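Local coordinates for protein CCMAN5 (Cellulosimicrobium cellulans, PDB 2XSG) that probably hydrolyses alpha-mannosidic linkages as a bacterial glycoside hydrolase of family 92, an enzyme class whose members work with a bound calcium ion, at residues P28-L36 with T282-L290; I614-I624 with G637-Y648. All blocks are in the same frame, centred on the assembly; numbering follows the deposited sequence.

Contact 1: P28-L36 with T282-L290; sequences PAAQAPNGL and TRAEWNATL
A type II beta turn from Ala-32 to Gly-35, in the loop ahead of strand 40-44, packs on helix 275-290, with Pro-33 laid on the indole of Trp-286. The loop belongs to the N-terminal sequence family of the family 92 enzymes and the helix to the catalytic one. Pro-33 stands at the second position of the turn, which Gly-35 N closes by bonding to Ala-32 O. The Pro-33 ring forms a CH-pi contact: Pro-33 CG lies 3.6 Å from the centroid of the six-membered ring of Trp-286, only 11° off the normal, while Pro-33 CD rests 3.5 Å from CE2 of the same indole. The indole is also held at its edge, where Trp-286 NE1 gives a nearly straight hydrogen bond (170°) to Gln-31 O at 2.7 Å, in the carbonyl plane and on a lone pair. The face contact and the in-plane bond together help fix the tilt of the ring, and Tyr-316 of helix 306-318 meets it as well. Beside the proline, Glu-285 has CG anti to the backbone N (chi1 -177°) and an extended chain, which brings its carboxylate along Pro-33 CD. Thr-282 turns its methyl CG2 to Ala-32 CB at 3.9 Å, its hydroxyl being bonded to Ala-140 O. Thr-289 OG1 donates to Glu-285 O and touches Pro-33 CG at 3.6 Å. A water donates to both Pro-33 O, at 2.7 Å, and Glu-285 OE2, at 2.8 Å.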
loop_
_atom_site.group_PDB
_atom_site.type_symbol
_atom_site.label_atom_id
_atom_site.label_comp_id
_atom_site.label_asym_id
_atom_site.label_seq_id
_atom_site.Cartn_x
_atom_site.Cartn_y
_atom_site.Cartn_z
ATOM N N PRO A 28 -3.254 -13.275 -1.011
ATOM C CA PRO A 28 -3.844 -13.806 -2.235
ATOM C C PRO A 28 -5.369 -13.578 -2.302
ATOM O O PRO A 28 -6.023 -14.062 -3.222
ATOM C CB PRO A 28 -3.544 -15.296 -2.126
ATOM C CG PRO A 28 -3.658 -15.560 -0.645
ATOM C CD PRO A 28 -3.113 -14.313 0.032
ATOM N N ALA A 29 -5.913 -12.833 -1.340
ATOM C CA ALA A 29 -7.369 -12.614 -1.195
ATOM C C ALA A 29 -8.103 -12.220 -2.473
ATOM O O ALA A 29 -7.598 -11.419 -3.282
ATOM C CB ALA A 29 -7.637 -11.565 -0.119
ATOM N N ALA A 30 -9.303 -12.761 -2.640
ATOM C CA ALA A 30 -10.171 -12.326 -3.731
ATOM C C ALA A 30 -10.632 -10.895 -3.442
ATOM O O ALA A 30 -11.173 -10.612 -2.367
ATOM C CB ALA A 30 -11.373 -13.263 -3.886
ATOM N N GLN A 31 -10.370 -9.988 -4.377
ATOM C CA GLN A 31 -10.764 -8.597 -4.186
ATOM C C GLN A 31 -10.961 -7.845 -5.495
ATOM O O GLN A 31 -10.311 -8.156 -6.499
ATOM C CB GLN A 31 -9.776 -7.859 -3.262
ATOM C CG GLN A 31 -8.295 -7.967 -3.634
ATOM C CD GLN A 31 -7.405 -7.575 -2.475
ATOM O OE1 GLN A 31 -7.870 -7.508 -1.347
ATOM N NE2 GLN A 31 -6.124 -7.346 -2.734
ATOM N N ALA A 32 -11.870 -6.870 -5.483
ATOM C CA ALA A 32 -12.069 -6.003 -6.644
ATOM C C ALA A 32 -11.065 -4.856 -6.565
ATOM O O ALA A 32 -10.457 -4.648 -5.508
ATOM C CB ALA A 32 -13.499 -5.460 -6.667
ATOM N N PRO A 33 -10.908 -4.080 -7.661
ATOM C CA PRO A 33 -10.008 -2.921 -7.575
ATOM C C PRO A 33 -10.414 -1.966 -6.430
ATOM O O PRO A 33 -11.576 -1.575 -6.342
ATOM C CB PRO A 33 -10.170 -2.248 -8.944
ATOM C CG PRO A 33 -10.522 -3.367 -9.855
ATOM C CD PRO A 33 -11.434 -4.260 -9.024
ATOM N N ASN A 34 -9.464 -1.643 -5.547
ATOM C CA ASN A 34 -9.737 -0.803 -4.369
ATOM C C ASN A 34 -10.942 -1.271 -3.548
ATOM O O ASN A 34 -11.668 -0.472 -2.977
ATOM C CB ASN A 34 -9.913 0.670 -4.793
ATOM C CG ASN A 34 -8.632 1.279 -5.302
ATOM O OD1 ASN A 34 -7.813 1.784 -4.520
ATOM N ND2 ASN A 34 -8.435 1.232 -6.608
ATOM N N GLY A 35 -11.147 -2.579 -3.498
ATOM C CA GLY A 35 -12.274 -3.144 -2.793
ATOM C C GLY A 35 -12.141 -3.091 -1.292
ATOM O O GLY A 35 -11.027 -3.127 -0.736
ATOM N N LEU A 36 -13.303 -3.015 -0.646
ATOM C CA LEU A 36 -13.444 -3.104 0.792
ATOM C C LEU A 36 -13.451 -4.564 1.244
ATOM O O LEU A 36 -12.772 -4.925 2.213
ATOM C CB LEU A 36 -14.735 -2.406 1.213
ATOM C CG LEU A 36 -15.210 -2.507 2.657
ATOM C CD1 LEU A 36 -14.278 -1.754 3.571
ATOM C CD2 LEU A 36 -16.637 -1.933 2.752
ATOM N N THR A 282 -16.024 -9.234 -11.956
ATOM C CA THR A 282 -14.883 -8.634 -11.275
ATOM C C THR A 282 -13.609 -8.836 -12.090
ATOM O O THR A 282 -12.755 -7.947 -12.112
ATOM C CB THR A 282 -14.725 -9.139 -9.852
ATOM O OG1 THR A 282 -15.915 -8.819 -9.120
ATOM C CG2 THR A 282 -13.543 -8.473 -9.190
ATOM N N ARG A 283 -13.487 -9.980 -12.771
ATOM C CA ARG A 283 -12.327 -10.203 -13.657
ATOM C C ARG A 283 -12.280 -9.149 -14.759
ATOM O O ARG A 283 -11.208 -8.615 -15.045
ATOM C CB ARG A 283 -12.275 -11.620 -14.251
ATOM C CG ARG A 283 -10.995 -11.880 -15.084
ATOM C CD ARG A 283 -11.076 -13.166 -15.926
ATOM N NE ARG A 283 -9.769 -13.529 -16.485
ATOM C CZ ARG A 283 -8.840 -14.253 -15.853
ATOM N NH1 ARG A 283 -9.052 -14.712 -14.625
ATOM N NH2 ARG A 283 -7.685 -14.519 -16.450
ATOM N N ALA A 284 -13.444 -8.839 -15.348
ATOM C CA ALA A 284 -13.540 -7.815 -16.392
ATOM C C ALA A 284 -13.223 -6.428 -15.852
ATOM O O ALA A 284 -12.517 -5.651 -16.492
ATOM C CB ALA A 284 -14.930 -7.827 -17.068
ATOM N N GLU A 285 -13.755 -6.111 -14.682
ATOM C CA GLU A 285 -13.384 -4.871 -14.013
ATOM C C GLU A 285 -11.848 -4.769 -13.824
ATOM O O GLU A 285 -11.263 -3.695 -14.045
ATOM C CB GLU A 285 -14.154 -4.722 -12.690
ATOM C CG GLU A 285 -13.877 -3.423 -11.952
ATOM C CD GLU A 285 -14.632 -3.315 -10.627
ATOM O OE1 GLU A 285 -15.511 -4.183 -10.359
ATOM O OE2 GLU A 285 -14.334 -2.357 -9.861
ATOM N N TRP A 286 -11.193 -5.876 -13.454
ATOM C CA TRP A 286 -9.728 -5.853 -13.307
ATOM C C TRP A 286 -9.040 -5.624 -14.641
ATOM O O TRP A 286 -8.072 -4.865 -14.725
ATOM C CB TRP A 286 -9.190 -7.118 -12.635
ATOM C CG TRP A 286 -9.119 -6.981 -11.140
ATOM C CD1 TRP A 286 -9.856 -7.669 -10.214
ATOM C CD2 TRP A 286 -8.269 -6.091 -10.394
ATOM N NE1 TRP A 286 -9.506 -7.277 -8.937
ATOM C CE2 TRP A 286 -8.546 -6.299 -9.020
ATOM C CE3 TRP A 286 -7.320 -5.119 -10.755
ATOM C CZ2 TRP A 286 -7.899 -5.583 -8.008
ATOM C CZ3 TRP A 286 -6.669 -4.402 -9.740
ATOM C CH2 TRP A 286 -6.962 -4.642 -8.386
ATOM N N ASN A 287 -9.547 -6.291 -15.685
ATOM C CA ASN A 287 -8.994 -6.137 -17.032
ATOM C C ASN A 287 -9.089 -4.699 -17.564
ATOM O O ASN A 287 -8.188 -4.239 -18.273
ATOM C CB ASN A 287 -9.630 -7.131 -18.010
ATOM C CG ASN A 287 -8.945 -8.484 -17.996
ATOM O OD1 ASN A 287 -7.750 -8.589 -17.732
ATOM N ND2 ASN A 287 -9.704 -9.531 -18.283
ATOM N N ALA A 288 -10.174 -4.005 -17.222
ATOM C CA ALA A 288 -10.331 -2.597 -17.567
ATOM C C ALA A 288 -9.334 -1.731 -16.795
ATOM O O ALA A 288 -8.715 -0.830 -17.369
ATOM C CB ALA A 288 -11.775 -2.115 -17.302
ATOM N N THR A 289 -9.180 -2.009 -15.504
ATOM C CA THR A 289 -8.230 -1.292 -14.651
ATOM C C THR A 289 -6.774 -1.524 -15.095
ATOM O O THR A 289 -6.013 -0.573 -15.309
ATOM C CB THR A 289 -8.406 -1.720 -13.166
ATOM O OG1 THR A 289 -9.734 -1.387 -12.730
ATOM C CG2 THR A 289 -7.361 -1.047 -12.262
ATOM N N LEU A 290 -6.396 -2.792 -15.232
ATOM C CA LEU A 290 -5.063 -3.131 -15.718
ATOM C C LEU A 290 -4.813 -2.645 -17.152
ATOM O O LEU A 290 -3.701 -2.236 -17.492
ATOM C CB LEU A 290 -4.808 -4.640 -15.603
ATOM C CG LEU A 290 -4.980 -5.294 -14.219
ATOM C CD1 LEU A 290 -5.074 -6.796 -14.374
ATOM C CD2 LEU A 290 -3.869 -4.942 -13.254
HETATM O O HOH W 1 -14.116 -1.889 -7.073
#

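Contact 2: I614-I624 with G637-Y648; sequences IYTKETWNRYI and GEFTPPLKTKVY
Arg-622 and Glu-638 extend alongside each other in the same direction where strand 618-623, an outermost strand of a three-stranded antiparallel sheet, pairs with the middle strand 638-646, broken by a corner at Thr-640 and Pro-641. The guanidinium grips the carboxylate side-on, the planes 69° apart: Arg-622 NE meets Glu-638 OE1 from above the carboxylate plane, and Arg-622 NH2 meets Glu-638 OE2 on its syn side, each at 3.0 Å. An extended chain with CG anti to N (chi1 174°) carries the guanidinium there, and Tyr-623 OH, hydrogen-bonded to Ala-527 O, sits over one face. A leucine in place of Arg-622 would probably leave the Glu-638 carboxylate without its two-pronged mate. Phe-639 receives Ile-624 CG2 over one face, 3.7 Å from the ring centroid. The hydrogen-bonded pairs Thr-619/Thr-645 and Asn-621/Leu-643 project to one sheet face; on the other, Lys-644 CB lies over the six-membered ring of Trp-620, 3.9 Å from its centroid. The rings of Tyr-615 and Tyr-648 meet obliquely, planes at 32°; a water links their hydroxyls, and Tyr-648 OH also bonds with Met-666 O. Held by Arg-622 and Lys-580, the buried Glu-638 carboxylate is likely to stay ionised.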
loop_
_atom_site.group_PDB
_atom_site.type_symbol
_atom_site.label_atom_id
_atom_site.label_comp_id
_atom_site.label_asym_id
_atom_site.label_seq_id
_atom_site.Cartn_x
_atom_site.Cartn_y
_atom_site.Cartn_z
ATOM N N ILE A 614 17.998 -2.099 -9.318
ATOM C CA ILE A 614 17.203 -2.336 -8.108
ATOM C C ILE A 614 15.925 -3.090 -8.450
ATOM O O ILE A 614 15.526 -4.007 -7.735
ATOM C CB ILE A 614 16.878 -1.007 -7.357
ATOM C CG1 ILE A 614 18.164 -0.375 -6.802
ATOM C CG2 ILE A 614 15.901 -1.248 -6.147
ATOM C CD1 ILE A 614 18.036 1.119 -6.449
ATOM N N TYR A 615 15.284 -2.712 -9.545
ATOM C CA TYR A 615 13.939 -3.240 -9.826
ATOM C C TYR A 615 13.917 -4.497 -10.699
ATOM O O TYR A 615 12.932 -5.226 -10.685
ATOM C CB TYR A 615 13.036 -2.162 -10.422
ATOM C CG TYR A 615 12.726 -1.071 -9.441
ATOM C CD1 TYR A 615 11.684 -1.217 -8.530
ATOM C CD2 TYR A 615 13.486 0.102 -9.412
ATOM C CE1 TYR A 615 11.392 -0.232 -7.609
ATOM C CE2 TYR A 615 13.206 1.106 -8.495
ATOM C CZ TYR A 615 12.146 0.935 -7.591
ATOM O OH TYR A 615 11.856 1.925 -6.679
ATOM N N THR A 616 14.992 -4.758 -11.448
ATOM C CA THR A 616 14.951 -5.887 -12.387
ATOM C C THR A 616 16.164 -6.815 -12.343
ATOM O O THR A 616 16.184 -7.798 -13.072
ATOM C CB THR A 616 14.738 -5.454 -13.847
ATOM O OG1 THR A 616 15.958 -4.928 -14.380
ATOM C CG2 THR A 616 13.647 -4.414 -13.964
ATOM N N LYS A 617 17.143 -6.508 -11.493
ATOM C CA LYS A 617 18.386 -7.276 -11.397
ATOM C C LYS A 617 18.730 -7.574 -9.926
ATOM O O LYS A 617 17.953 -7.255 -9.027
ATOM C CB LYS A 617 19.534 -6.497 -12.059
ATOM C CG LYS A 617 19.310 -6.163 -13.537
ATOM C CD LYS A 617 20.459 -5.319 -14.079
ATOM C CE LYS A 617 20.314 -5.041 -15.561
ATOM N NZ LYS A 617 20.468 -6.264 -16.398
ATOM N N GLU A 618 19.875 -8.208 -9.701
ATOM C CA GLU A 618 20.404 -8.420 -8.365
ATOM C C GLU A 618 21.167 -7.183 -7.953
ATOM O O GLU A 618 21.903 -6.623 -8.760
ATOM C CB GLU A 618 21.380 -9.584 -8.347
ATOM C CG GLU A 618 20.782 -10.947 -8.600
ATOM C CD GLU A 618 21.672 -12.043 -8.048
ATOM O OE1 GLU A 618 22.897 -11.810 -7.943
ATOM O OE2 GLU A 618 21.150 -13.117 -7.681
ATOM N N THR A 619 20.989 -6.756 -6.707
ATOM C CA THR A 619 21.791 -5.676 -6.133
ATOM C C THR A 619 22.348 -6.070 -4.773
ATOM O O THR A 619 21.855 -7.015 -4.147
ATOM C CB THR A 619 20.966 -4.385 -5.903
ATOM O OG1 THR A 619 19.725 -4.720 -5.258
ATOM C CG2 THR A 619 20.701 -3.665 -7.222
ATOM N N TRP A 620 23.356 -5.323 -4.316
ATOM C CA TRP A 620 23.832 -5.414 -2.937
ATOM C C TRP A 620 22.828 -4.803 -1.975
ATOM O O TRP A 620 22.357 -3.684 -2.177
ATOM C CB TRP A 620 25.176 -4.710 -2.779
ATOM C CG TRP A 620 26.311 -5.549 -3.258
ATOM C CD1 TRP A 620 27.127 -5.297 -4.336
ATOM C CD2 TRP A 620 26.749 -6.791 -2.698
ATOM N NE1 TRP A 620 28.056 -6.297 -4.455
ATOM C CE2 TRP A 620 27.847 -7.232 -3.473
ATOM C CE3 TRP A 620 26.340 -7.563 -1.601
ATOM C CZ2 TRP A 620 28.540 -8.418 -3.187
ATOM C CZ3 TRP A 620 27.024 -8.748 -1.322
ATOM C CH2 TRP A 620 28.110 -9.164 -2.114
ATOM N N ASN A 621 22.494 -5.566 -0.940
ATOM C CA ASN A 621 21.576 -5.107 0.094
ATOM C C ASN A 621 22.198 -5.193 1.467
ATOM O O ASN A 621 22.489 -6.287 1.957
ATOM C CB ASN A 621 20.264 -5.880 0.034
ATOM C CG ASN A 621 19.413 -5.445 -1.133
ATOM O OD1 ASN A 621 18.612 -4.521 -1.011
ATOM N ND2 ASN A 621 19.637 -6.058 -2.295
ATOM N N ARG A 622 22.439 -4.019 2.051
ATOM C CA ARG A 622 23.005 -3.905 3.387
ATOM C C ARG A 622 21.919 -3.825 4.458
ATOM O O ARG A 622 22.072 -4.373 5.558
ATOM C CB ARG A 622 23.945 -2.687 3.486
ATOM C CG ARG A 622 24.455 -2.419 4.915
ATOM C CD ARG A 622 25.503 -1.312 4.999
ATOM N NE ARG A 622 25.828 -1.009 6.403
ATOM C CZ ARG A 622 26.670 -0.058 6.813
ATOM N NH1 ARG A 622 27.340 0.696 5.949
ATOM N NH2 ARG A 622 26.859 0.123 8.110
ATOM N N TYR A 623 20.814 -3.158 4.139
ATOM C CA TYR A 623 19.802 -2.878 5.152
ATOM C C TYR A 623 18.476 -3.632 4.994
ATOM O O TYR A 623 17.977 -3.819 3.889
ATOM C CB TYR A 623 19.531 -1.374 5.210
ATOM C CG TYR A 623 20.743 -0.527 5.584
ATOM C CD1 TYR A 623 21.530 0.069 4.599
ATOM C CD2 TYR A 623 21.069 -0.288 6.912
ATOM C CE1 TYR A 623 22.623 0.867 4.930
ATOM C CE2 TYR A 623 22.174 0.494 7.254
ATOM C CZ TYR A 623 22.939 1.070 6.257
ATOM O OH TYR A 623 24.025 1.857 6.579
ATOM N N ILE A 624 17.927 -4.057 6.134
ATOM C CA ILE A 624 16.535 -4.541 6.234
ATOM C C ILE A 624 15.689 -3.392 6.777
ATOM O O ILE A 624 16.210 -2.300 6.976
ATOM C CB ILE A 624 16.406 -5.842 7.111
ATOM C CG1 ILE A 624 17.181 -5.712 8.432
ATOM C CG2 ILE A 624 16.891 -7.072 6.313
ATOM C CD1 ILE A 624 16.946 -6.855 9.424
ATOM N N GLY A 637 19.642 -3.698 12.198
ATOM C CA GLY A 637 19.014 -3.155 10.980
ATOM C C GLY A 637 19.674 -3.575 9.671
ATOM O O GLY A 637 19.343 -3.054 8.590
ATOM N N GLU A 638 20.591 -4.535 9.744
ATOM C CA GLU A 638 21.342 -4.926 8.550
ATOM C C GLU A 638 21.289 -6.429 8.254
ATOM O O GLU A 638 21.101 -7.242 9.170
ATOM C CB GLU A 638 22.795 -4.458 8.673
ATOM C CG GLU A 638 22.905 -2.966 8.940
ATOM C CD GLU A 638 24.323 -2.435 8.937
ATOM O OE1 GLU A 638 25.234 -3.142 8.478
ATOM O OE2 GLU A 638 24.519 -1.290 9.397
ATOM N N PHE A 639 21.425 -6.763 6.970
ATOM C CA PHE A 639 21.792 -8.112 6.519
ATOM C C PHE A 639 23.226 -8.367 6.993
ATOM O O PHE A 639 24.132 -7.613 6.641
ATOM C CB PHE A 639 21.808 -8.219 4.982
ATOM C CG PHE A 639 20.442 -8.197 4.313
ATOM C CD1 PHE A 639 19.736 -9.372 4.107
ATOM C CD2 PHE A 639 19.906 -7.003 3.830
ATOM C CE1 PHE A 639 18.481 -9.358 3.461
ATOM C CE2 PHE A 639 18.658 -6.966 3.175
ATOM C CZ PHE A 639 17.943 -8.143 2.998
ATOM N N THR A 640 23.444 -9.429 7.768
ATOM C CA THR A 640 24.792 -9.752 8.269
ATOM C C THR A 640 25.149 -11.177 7.840
ATOM O O THR A 640 24.735 -12.140 8.498
ATOM C CB THR A 640 24.876 -9.675 9.796
ATOM O OG1 THR A 640 23.911 -10.572 10.351
ATOM C CG2 THR A 640 24.599 -8.239 10.311
ATOM N N PRO A 641 25.920 -11.323 6.744
ATOM C CA PRO A 641 26.533 -10.259 5.953
ATOM C C PRO A 641 25.578 -9.617 4.940
ATOM O O PRO A 641 24.488 -10.150 4.705
ATOM C CB PRO A 641 27.637 -11.002 5.198
ATOM C CG PRO A 641 27.063 -12.404 4.996
ATOM C CD PRO A 641 26.288 -12.674 6.246
ATOM N N PRO A 642 25.992 -8.485 4.325
ATOM C CA PRO A 642 25.255 -7.943 3.195
ATOM C C PRO A 642 25.008 -8.999 2.118
ATOM O O PRO A 642 25.836 -9.888 1.922
ATOM C CB PRO A 642 26.195 -6.867 2.663
ATOM C CG PRO A 642 26.871 -6.362 3.875
ATOM C CD PRO A 642 27.138 -7.617 4.682
ATOM N N LEU A 643 23.887 -8.875 1.413
ATOM C CA LEU A 643 23.418 -9.914 0.507
ATOM C C LEU A 643 23.177 -9.383 -0.923
ATOM O O LEU A 643 22.548 -8.352 -1.113
ATOM C CB LEU A 643 22.150 -10.534 1.103
ATOM C CG LEU A 643 21.344 -11.613 0.402
ATOM C CD1 LEU A 643 21.995 -12.983 0.647
ATOM C CD2 LEU A 643 19.899 -11.604 0.921
ATOM N N LYS A 644 23.691 -10.095 -1.920
ATOM C CA LYS A 644 23.423 -9.757 -3.320
ATOM C C LYS A 644 22.244 -10.578 -3.812
ATOM O O LYS A 644 22.330 -11.805 -3.908
ATOM C CB LYS A 644 24.656 -9.996 -4.194
ATOM C CG LYS A 644 24.586 -9.264 -5.533
ATOM C CD LYS A 644 25.924 -9.296 -6.248
ATOM C CE LYS A 644 25.850 -8.602 -7.598
ATOM N NZ LYS A 644 26.932 -9.131 -8.492
ATOM N N THR A 645 21.149 -9.903 -4.128
ATOM C CA THR A 645 19.878 -10.569 -4.358
ATOM C C THR A 645 18.955 -9.621 -5.107
ATOM O O THR A 645 19.187 -8.404 -5.105
ATOM C CB THR A 645 19.237 -10.984 -3.004
ATOM O OG1 THR A 645 17.986 -11.631 -3.233
ATOM C CG2 THR A 645 19.032 -9.762 -2.091
ATOM N N LYS A 646 17.940 -10.173 -5.776
ATOM C CA LYS A 646 16.900 -9.350 -6.394
ATOM C C LYS A 646 16.025 -8.794 -5.287
ATOM O O LYS A 646 15.687 -9.499 -4.335
ATOM C CB LYS A 646 16.017 -10.151 -7.347
ATOM C CG LYS A 646 16.700 -10.758 -8.547
ATOM C CD LYS A 646 15.626 -11.210 -9.553
ATOM C CE LYS A 646 16.054 -10.981 -10.997
ATOM N NZ LYS A 646 15.061 -11.628 -11.922
ATOM N N VAL A 647 15.646 -7.531 -5.429
ATOM C CA VAL A 647 14.803 -6.863 -4.438
ATOM C C VAL A 647 13.362 -7.305 -4.672
ATOM O O VAL A 647 12.617 -7.553 -3.729
ATOM C CB VAL A 647 14.991 -5.323 -4.525
ATOM C CG1 VAL A 647 13.890 -4.554 -3.782
ATOM C CG2 VAL A 647 16.351 -4.941 -3.978
ATOM N N TYR A 648 12.999 -7.410 -5.945
ATOM C CA TYR A 648 11.680 -7.823 -6.373
ATOM C C TYR A 648 11.773 -9.161 -7.103
ATOM O O TYR A 648 12.542 -9.266 -8.066
ATOM C CB TYR A 648 11.122 -6.793 -7.356
ATOM C CG TYR A 648 10.709 -5.488 -6.736
ATOM C CD1 TYR A 648 11.644 -4.483 -6.497
ATOM C CD2 TYR A 648 9.375 -5.233 -6.438
ATOM C CE1 TYR A 648 11.265 -3.262 -5.921
ATOM C CE2 TYR A 648 8.972 -3.996 -5.882
ATOM C CZ TYR A 648 9.929 -3.024 -5.630
ATOM O OH TYR A 648 9.548 -1.825 -5.088
HETATM O O HOH W 2 14.873 -6.676 -8.189
HETATM O O HOH W 3 17.575 -5.720 -6.817
HETATM O O HOH W 4 13.097 -8.040 -10.333
HETATM O O HOH W 5 11.032 0.474 -4.281
#

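Contact 1 and contact 2 are separate in space, their centres 31 Å apart and their nearest atoms about 15 Å apart, and they follow one another along the chain. Contact 1 lies nearer the centre of the molecule, about 15 Å from it against 21 Å for contact 2, which joins strands close in sequence. The calcium ion, held by Asn-588, Glu-589 and Asp-662, is about 10 Å from the side chain of Ile-624, so 614-624 with 637-648 borders the metal region without supplying a ligand. Because family 92 enzymes use calcium in catalysis, contact 2 probably lies near the active site. A bound bis-tris propane molecule lies about 13 Å from Gly-637.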